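Local coordinates for nuclear import protein MOG1 (Saccharomyces cerevisiae, PDB 1JHS) that takes part in the Ran GTPase system of nuclear protein import and poly(A)+ mRNA export, interacting with the GTPase Gsp1, at residues Glu55-Asp69 with Arg132-Val146. The protein carries 1 engineered substitution. Numbering follows the deposited sequence.
Sequences ESIIVDLLETVDKSD and RLTQFDTDVVISINV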
# COMPACT_ATOMS: atom_id res chain seq x y z
N GLU A 55 5.55 8.18 5.34
CA GLU A 55 4.85 7.14 4.55
C GLU A 55 4.39 7.68 3.19
O GLU A 55 4.23 8.88 3.02
CB GLU A 55 3.61 6.62 5.29
CG GLU A 55 3.90 6.07 6.69
CD GLU A 55 3.85 7.16 7.75
OE1 GLU A 55 3.62 8.34 7.39
OE2 GLU A 55 4.02 6.85 8.95
N SER A 56 4.20 6.80 2.22
CA SER A 56 3.72 7.21 0.90
C SER A 56 2.72 6.16 0.45
O SER A 56 2.82 4.97 0.82
CB SER A 56 4.87 7.36 -0.10
OG SER A 56 5.70 6.22 -0.13
N ILE A 57 1.76 6.60 -0.33
CA ILE A 57 0.67 5.76 -0.80
C ILE A 57 0.57 5.80 -2.33
O ILE A 57 0.53 6.88 -2.91
CB ILE A 57 -0.69 6.26 -0.23
CG1 ILE A 57 -0.65 6.26 1.31
CG2 ILE A 57 -1.84 5.40 -0.78
CD1 ILE A 57 -1.88 6.98 1.99
N ILE A 58 0.53 4.64 -2.96
CA ILE A 58 0.39 4.58 -4.41
C ILE A 58 -0.80 3.68 -4.74
O ILE A 58 -0.93 2.60 -4.20
CB ILE A 58 1.62 3.96 -5.12
CG1 ILE A 58 2.86 4.85 -4.95
CG2 ILE A 58 1.29 3.81 -6.65
CD1 ILE A 58 4.08 4.28 -5.63
N VAL A 59 -1.67 4.14 -5.62
CA VAL A 59 -2.81 3.34 -6.07
C VAL A 59 -2.44 3.13 -7.52
O VAL A 59 -2.09 4.09 -8.22
CB VAL A 59 -4.14 4.13 -5.97
CG1 VAL A 59 -5.27 3.28 -6.52
CG2 VAL A 59 -4.42 4.51 -4.53
N ASP A 60 -2.51 1.89 -7.99
CA ASP A 60 -2.13 1.62 -9.36
C ASP A 60 -3.17 0.74 -10.05
O ASP A 60 -3.54 -0.30 -9.52
CB ASP A 60 -0.78 0.91 -9.38
CG ASP A 60 0.00 1.18 -10.65
OD1 ASP A 60 -0.60 1.66 -11.65
OD2 ASP A 60 1.23 0.92 -10.65
N LEU A 61 -3.61 1.17 -11.23
CA LEU A 61 -4.61 0.41 -11.99
C LEU A 61 -3.83 -0.48 -12.95
O LEU A 61 -3.24 0.00 -13.92
CB LEU A 61 -5.50 1.37 -12.77
CG LEU A 61 -6.22 2.42 -11.92
CD1 LEU A 61 -7.09 3.30 -12.82
CD2 LEU A 61 -7.11 1.73 -10.86
N LEU A 62 -3.83 -1.78 -12.66
CA LEU A 62 -3.07 -2.73 -13.46
C LEU A 62 -3.95 -3.73 -14.20
O LEU A 62 -5.12 -3.91 -13.88
CB LEU A 62 -2.09 -3.48 -12.55
CG LEU A 62 -1.10 -2.61 -11.74
CD1 LEU A 62 -0.24 -3.50 -10.83
CD2 LEU A 62 -0.21 -1.84 -12.71
N GLU A 63 -3.40 -4.39 -15.20
CA GLU A 63 -4.18 -5.39 -15.93
C GLU A 63 -4.36 -6.58 -14.99
O GLU A 63 -3.50 -6.85 -14.15
CB GLU A 63 -3.42 -5.87 -17.14
CG GLU A 63 -3.07 -4.82 -18.13
CD GLU A 63 -2.23 -5.43 -19.24
OE1 GLU A 63 -2.44 -6.64 -19.50
OE2 GLU A 63 -1.36 -4.72 -19.82
N THR A 64 -5.47 -7.30 -15.13
CA THR A 64 -5.71 -8.46 -14.30
C THR A 64 -4.65 -9.53 -14.55
O THR A 64 -4.32 -9.82 -15.69
CB THR A 64 -7.08 -9.12 -14.60
OG1 THR A 64 -8.14 -8.17 -14.39
CG2 THR A 64 -7.31 -10.32 -13.68
N VAL A 65 -4.10 -10.13 -13.49
CA VAL A 65 -3.14 -11.19 -13.71
C VAL A 65 -3.91 -12.51 -13.84
O VAL A 65 -4.93 -12.74 -13.18
CB VAL A 65 -2.09 -11.27 -12.57
CG1 VAL A 65 -2.75 -11.59 -11.25
CG2 VAL A 65 -1.05 -12.31 -12.93
N ASP A 66 -3.43 -13.38 -14.73
CA ASP A 66 -4.07 -14.67 -14.99
C ASP A 66 -3.93 -15.70 -13.88
O ASP A 66 -3.41 -16.79 -14.10
CB ASP A 66 -3.54 -15.25 -16.30
CG ASP A 66 -4.30 -16.50 -16.74
OD1 ASP A 66 -5.55 -16.52 -16.60
OD2 ASP A 66 -3.64 -17.46 -17.21
N LYS A 67 -4.39 -15.35 -12.68
CA LYS A 67 -4.37 -16.25 -11.53
C LYS A 67 -5.76 -16.12 -10.93
O LYS A 67 -6.16 -15.02 -10.54
CB LYS A 67 -3.35 -15.80 -10.48
CG LYS A 67 -1.91 -15.68 -10.95
CD LYS A 67 -1.15 -16.99 -10.83
CE LYS A 67 0.33 -16.77 -11.17
NZ LYS A 67 1.17 -17.92 -10.75
N SER A 68 -6.50 -17.24 -10.85
CA SER A 68 -7.87 -17.25 -10.30
C SER A 68 -8.00 -17.02 -8.81
O SER A 68 -8.93 -16.33 -8.35
CB SER A 68 -8.55 -18.58 -10.62
OG SER A 68 -8.84 -18.68 -11.99
N ASP A 69 -7.10 -17.65 -8.05
CA ASP A 69 -7.13 -17.55 -6.60
C ASP A 69 -6.74 -16.14 -6.16
O ASP A 69 -5.71 -15.60 -6.58
CB ASP A 69 -6.17 -18.58 -6.00
CG ASP A 69 -6.17 -18.54 -4.49
OD1 ASP A 69 -5.13 -18.16 -3.91
OD2 ASP A 69 -7.20 -18.89 -3.87
N ARG A 132 -9.76 -6.66 -6.95
CA ARG A 132 -9.95 -7.15 -8.32
C ARG A 132 -11.23 -6.62 -8.96
O ARG A 132 -12.33 -6.93 -8.49
CB ARG A 132 -9.98 -8.69 -8.29
CG ARG A 132 -8.88 -9.32 -7.40
CD ARG A 132 -8.54 -10.74 -7.85
NE ARG A 132 -7.72 -10.71 -9.06
CZ ARG A 132 -7.37 -11.79 -9.76
NH1 ARG A 132 -7.78 -13.00 -9.39
NH2 ARG A 132 -6.56 -11.67 -10.81
N LEU A 133 -11.09 -5.81 -10.00
CA LEU A 133 -12.25 -5.30 -10.73
C LEU A 133 -12.36 -6.18 -11.99
O LEU A 133 -12.07 -5.76 -13.11
CB LEU A 133 -12.05 -3.84 -11.11
CG LEU A 133 -11.88 -2.91 -9.90
CD1 LEU A 133 -11.74 -1.47 -10.41
CD2 LEU A 133 -13.11 -3.02 -8.97
N THR A 134 -12.77 -7.43 -11.74
CA THR A 134 -12.90 -8.46 -12.76
C THR A 134 -13.71 -8.02 -13.98
O THR A 134 -13.35 -8.31 -15.12
CB THR A 134 -13.53 -9.71 -12.11
OG1 THR A 134 -12.76 -10.04 -10.94
CG2 THR A 134 -13.53 -10.87 -13.07
N GLN A 135 -14.76 -7.26 -13.71
CA GLN A 135 -15.67 -6.71 -14.72
C GLN A 135 -14.96 -5.79 -15.72
O GLN A 135 -15.42 -5.60 -16.85
CB GLN A 135 -16.77 -5.91 -13.99
CG GLN A 135 -17.80 -5.31 -14.89
CD GLN A 135 -18.95 -4.62 -14.14
OE1 GLN A 135 -20.00 -4.34 -14.74
NE2 GLN A 135 -18.74 -4.33 -12.85
N PHE A 136 -13.83 -5.22 -15.30
CA PHE A 136 -13.06 -4.31 -16.15
C PHE A 136 -11.64 -4.78 -16.40
O PHE A 136 -10.79 -3.99 -16.81
CB PHE A 136 -13.02 -2.92 -15.51
CG PHE A 136 -14.37 -2.37 -15.18
CD1 PHE A 136 -14.74 -2.16 -13.86
CD2 PHE A 136 -15.30 -2.11 -16.18
CE1 PHE A 136 -16.01 -1.70 -13.53
CE2 PHE A 136 -16.59 -1.64 -15.86
CZ PHE A 136 -16.94 -1.44 -14.54
N ASP A 137 -11.39 -6.06 -16.14
CA ASP A 137 -10.08 -6.67 -16.34
C ASP A 137 -9.00 -5.80 -15.72
O ASP A 137 -7.95 -5.55 -16.32
CB ASP A 137 -9.81 -6.79 -17.83
CG ASP A 137 -9.28 -8.13 -18.18
OD1 ASP A 137 -10.07 -9.13 -18.14
OD2 ASP A 137 -8.06 -8.19 -18.48
N THR A 138 -9.28 -5.31 -14.52
CA THR A 138 -8.32 -4.46 -13.83
C THR A 138 -8.07 -4.97 -12.42
O THR A 138 -9.01 -5.29 -11.71
CB THR A 138 -8.84 -3.02 -13.76
OG1 THR A 138 -8.98 -2.50 -15.09
CG2 THR A 138 -7.89 -2.14 -12.96
N ASP A 139 -6.80 -5.07 -12.05
CA ASP A 139 -6.40 -5.46 -10.69
C ASP A 139 -5.88 -4.15 -10.07
O ASP A 139 -4.88 -3.59 -10.55
CB ASP A 139 -5.26 -6.49 -10.70
CG ASP A 139 -5.76 -7.93 -10.61
OD1 ASP A 139 -6.98 -8.11 -10.33
OD2 ASP A 139 -4.94 -8.88 -10.80
N VAL A 140 -6.61 -3.62 -9.08
CA VAL A 140 -6.17 -2.38 -8.41
C VAL A 140 -5.18 -2.77 -7.31
O VAL A 140 -5.53 -3.56 -6.43
CB VAL A 140 -7.33 -1.66 -7.75
CG1 VAL A 140 -6.82 -0.35 -7.09
CG2 VAL A 140 -8.41 -1.36 -8.80
N VAL A 141 -3.97 -2.20 -7.33
CA VAL A 141 -2.98 -2.51 -6.29
C VAL A 141 -2.68 -1.22 -5.50
O VAL A 141 -2.29 -0.21 -6.06
CB VAL A 141 -1.67 -3.10 -6.88
CG1 VAL A 141 -0.65 -3.39 -5.76
CG2 VAL A 141 -1.99 -4.42 -7.62
N ILE A 142 -2.91 -1.28 -4.19
CA ILE A 142 -2.65 -0.12 -3.33
C ILE A 142 -1.43 -0.47 -2.49
O ILE A 142 -1.43 -1.53 -1.83
CB ILE A 142 -3.84 0.17 -2.37
CG1 ILE A 142 -5.11 0.47 -3.18
CG2 ILE A 142 -3.52 1.41 -1.52
CD1 ILE A 142 -6.34 0.95 -2.33
N SER A 143 -0.38 0.36 -2.55
CA SER A 143 0.82 0.09 -1.75
C SER A 143 1.10 1.27 -0.83
O SER A 143 0.91 2.43 -1.21
CB SER A 143 2.07 -0.19 -2.63
OG SER A 143 2.27 0.74 -3.69
N ILE A 144 1.51 0.97 0.40
CA ILE A 144 1.83 2.02 1.35
C ILE A 144 3.21 1.67 1.88
O ILE A 144 3.39 0.63 2.51
CB ILE A 144 0.81 2.08 2.52
CG1 ILE A 144 -0.62 2.28 1.98
CG2 ILE A 144 1.21 3.27 3.47
CD1 ILE A 144 -1.75 2.37 3.07
N ASN A 145 4.17 2.55 1.62
CA ASN A 145 5.55 2.34 2.05
C ASN A 145 5.80 2.91 3.44
O ASN A 145 5.41 4.05 3.71
CB ASN A 145 6.50 2.98 1.05
CG ASN A 145 6.23 2.53 -0.34
OD1 ASN A 145 6.41 1.34 -0.66
ND2 ASN A 145 5.78 3.45 -1.20
N VAL A 146 6.44 2.12 4.30
CA VAL A 146 6.75 2.53 5.65
C VAL A 146 8.24 2.33 5.95
O VAL A 146 8.68 1.24 6.33
CB VAL A 146 5.93 1.68 6.67
CG1 VAL A 146 5.98 2.34 8.06
CG2 VAL A 146 4.47 1.50 6.16
O HOH W 1 -9.22 -8.36 -12.02
O HOH W 2 -9.48 -13.94 -7.22
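R132 meets K67 in the segment that follows strand 56-63, its guanidinium bonding to backbone carbonyls there. NH1 lies 2.8 Å from K67 O, almost in line with the C=O bond, while NH2 makes a weak bond to V65 O. With the chain bent at chi3 (76°), the guanidinium lies side-on to D139, NE 3.0 Å from OD1 and NH2 bonded to OD2. The T64 side chain crosses that of R132 at about a right angle, its CG2 3.3 Å from R132 NH2. D139 OD2 takes NH2 on its syn lone pair and V65 N, 3.1 Å away, from above the carboxylate plane; H77 of helix 70-83 is a further partner. A water ties D139 OD1 to T64 OG1.

Behind this cluster, strands 56-63 and 138-146 pair antiparallel, with I58 and S143 exchanging two backbone bonds. I57 and I144 lie side by side, their CG1 atoms 4.0 Å apart, on the face shared with V59 and I142 and covered partly by helix 163-178. At the far end N145 ND2 donates nearly straight (170°) to S56 OG, within its amide plane. The two strands are neighbours in the middle of the seven-stranded antiparallel sheet of the Mog1 fold.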